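Local coordinates for protein cellobiose 2-epimerase (Spirochaeta thermophila DSM 6192, PDB 5ZIG) that probably catalyses the reversible epimerization of cellobiose to 4-O-beta-D-glucopyranosyl-D-mannose, at residues L144-F149 / S202-T207. Sequence-based numbering, arbitrary orientation.
Sequences LAWETF and STLFRT
Leu-204 projects from segment 202-207 and packs against Ala-145, Trp-146 and Phe-149, and it is the one residue of its segment that touches the other. Its two methyl groups divide the work. CD2 goes to the aromatic pair: it lies over a face of the Trp-146 indole, 4.1 Å from the centroid of the six-membered ring and 26° off the normal, which meets the geometry of a CH-pi contact. The nearest ring atom is Trp-146 CZ3, 3.8 Å from Leu-204 CD2, so the methyl sits towards the benzo end of the indole, away from NE1. The same CD2 meets Phe-149 obliquely, 3.9 Å from CD1 of that ring. CD1 of Leu-204 turns instead to Ala-145, whose CB is 4.5 Å away, a looser contact.

Torsions help explain the convergence. CB of Leu-204 already points towards segment 144-149, and chi1 of -177°, with CG anti to the backbone N, carries the branched end on to the aromatic pair, which it meets obliquely. The CB of Trp-146 does not aim at the partner helix, but chi1 sets CG opposite the carbonyl carbon and the indole swings towards Leu-204. CD2 of Phe-149 lies in the indole plane at its edge, 3.7 Å from Trp-146 CZ3, so the two aromatic rings are in contact while both receive the same methyl.

The interface is small, 163 Å² in total, and apolar, with short-segment axes 12.1 Å apart at closest approach and 133° between their directions. Phe-149 also meets Tyr-201 edge-to-face, while Trp-146 reaches Val-213 on helix 211-228. The arrangement is side-chain packing between helices 139-156 and 191-208 in the helical-hairpin barrel, the (alpha/alpha)6 fold of the N-acylglucosamine 2-epimerase family.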
# COMPACT_ATOMS: atom_id res chain seq x y z
N LEU A 144 17.13 6.21 -10.75
CA LEU A 144 17.19 5.05 -9.87
C LEU A 144 15.92 4.21 -9.96
O LEU A 144 15.98 2.97 -9.93
CB LEU A 144 17.46 5.49 -8.44
CG LEU A 144 18.96 5.72 -8.19
CD1 LEU A 144 19.18 6.55 -6.95
CD2 LEU A 144 19.64 4.38 -8.06
N ALA A 145 14.76 4.85 -10.05
CA ALA A 145 13.55 4.06 -10.23
C ALA A 145 13.62 3.25 -11.52
O ALA A 145 13.16 2.10 -11.57
CB ALA A 145 12.32 4.98 -10.22
N TRP A 146 14.25 3.81 -12.55
CA TRP A 146 14.34 3.12 -13.84
C TRP A 146 15.31 1.95 -13.78
O TRP A 146 15.04 0.89 -14.37
CB TRP A 146 14.79 4.10 -14.92
CG TRP A 146 13.67 4.86 -15.55
CD1 TRP A 146 13.57 6.22 -15.67
CD2 TRP A 146 12.49 4.32 -16.14
NE1 TRP A 146 12.40 6.56 -16.31
CE2 TRP A 146 11.72 5.41 -16.61
CE3 TRP A 146 12.00 3.02 -16.33
CZ2 TRP A 146 10.51 5.23 -17.25
CZ3 TRP A 146 10.80 2.86 -16.97
CH2 TRP A 146 10.07 3.95 -17.41
N GLU A 147 16.44 2.13 -13.09
CA GLU A 147 17.36 1.02 -12.86
C GLU A 147 16.67 -0.13 -12.13
O GLU A 147 16.85 -1.30 -12.48
CB GLU A 147 18.56 1.52 -12.05
CG GLU A 147 19.74 0.54 -11.98
CD GLU A 147 20.85 1.02 -11.05
OE1 GLU A 147 20.59 1.29 -9.85
OE2 GLU A 147 21.98 1.15 -11.52
N THR A 148 15.86 0.19 -11.12
CA THR A 148 15.23 -0.86 -10.33
C THR A 148 14.14 -1.58 -11.13
O THR A 148 14.07 -2.81 -11.11
CB THR A 148 14.67 -0.24 -9.03
OG1 THR A 148 15.64 0.65 -8.46
CG2 THR A 148 14.30 -1.31 -8.03
N PHE A 149 13.27 -0.81 -11.81
CA PHE A 149 12.35 -1.37 -12.80
C PHE A 149 13.06 -2.35 -13.73
O PHE A 149 12.61 -3.48 -13.94
CB PHE A 149 11.74 -0.23 -13.62
CG PHE A 149 10.84 -0.68 -14.76
CD1 PHE A 149 9.54 -1.12 -14.53
CD2 PHE A 149 11.31 -0.68 -16.06
CE1 PHE A 149 8.70 -1.51 -15.58
CE2 PHE A 149 10.49 -1.08 -17.13
CZ PHE A 149 9.18 -1.49 -16.88
N SER A 202 1.84 1.44 -12.03
CA SER A 202 0.83 2.47 -12.31
C SER A 202 1.39 3.86 -12.09
O SER A 202 1.24 4.75 -12.94
CB SER A 202 -0.42 2.26 -11.45
OG SER A 202 -1.14 1.09 -11.83
N THR A 203 2.10 4.06 -10.98
CA THR A 203 2.65 5.37 -10.64
C THR A 203 3.88 5.71 -11.50
O THR A 203 4.05 6.87 -11.91
CB THR A 203 2.97 5.41 -9.13
OG1 THR A 203 1.74 5.50 -8.39
CG2 THR A 203 3.85 6.61 -8.75
N LEU A 204 4.74 4.73 -11.80
CA LEU A 204 5.85 4.99 -12.71
C LEU A 204 5.33 5.34 -14.10
O LEU A 204 5.85 6.24 -14.77
CB LEU A 204 6.81 3.79 -12.76
CG LEU A 204 8.07 3.93 -13.63
CD1 LEU A 204 8.96 5.09 -13.15
CD2 LEU A 204 8.86 2.63 -13.76
N PHE A 205 4.26 4.67 -14.54
CA PHE A 205 3.64 5.00 -15.82
C PHE A 205 2.96 6.36 -15.80
O PHE A 205 3.04 7.12 -16.78
CB PHE A 205 2.64 3.92 -16.22
CG PHE A 205 1.95 4.18 -17.53
CD1 PHE A 205 2.62 3.99 -18.73
CD2 PHE A 205 0.63 4.61 -17.57
CE1 PHE A 205 1.99 4.23 -19.93
CE2 PHE A 205 -0.01 4.85 -18.76
CZ PHE A 205 0.67 4.66 -19.95
N ARG A 206 2.26 6.69 -14.71
CA ARG A 206 1.68 8.02 -14.59
C ARG A 206 2.76 9.09 -14.68
O ARG A 206 2.57 10.13 -15.31
CB ARG A 206 0.92 8.17 -13.27
CG ARG A 206 0.38 9.59 -13.08
CD ARG A 206 -0.42 9.75 -11.76
NE ARG A 206 -1.78 9.26 -11.93
CZ ARG A 206 -2.22 8.09 -11.49
NH1 ARG A 206 -1.40 7.28 -10.83
NH2 ARG A 206 -3.49 7.74 -11.71
N THR A 207 3.92 8.84 -14.06
CA THR A 207 4.99 9.82 -14.00
C THR A 207 5.70 9.97 -15.36
O THR A 207 6.16 11.06 -15.70
CB THR A 207 6.00 9.41 -12.90
OG1 THR A 207 5.30 9.09 -11.68
CG2 THR A 207 7.06 10.49 -12.64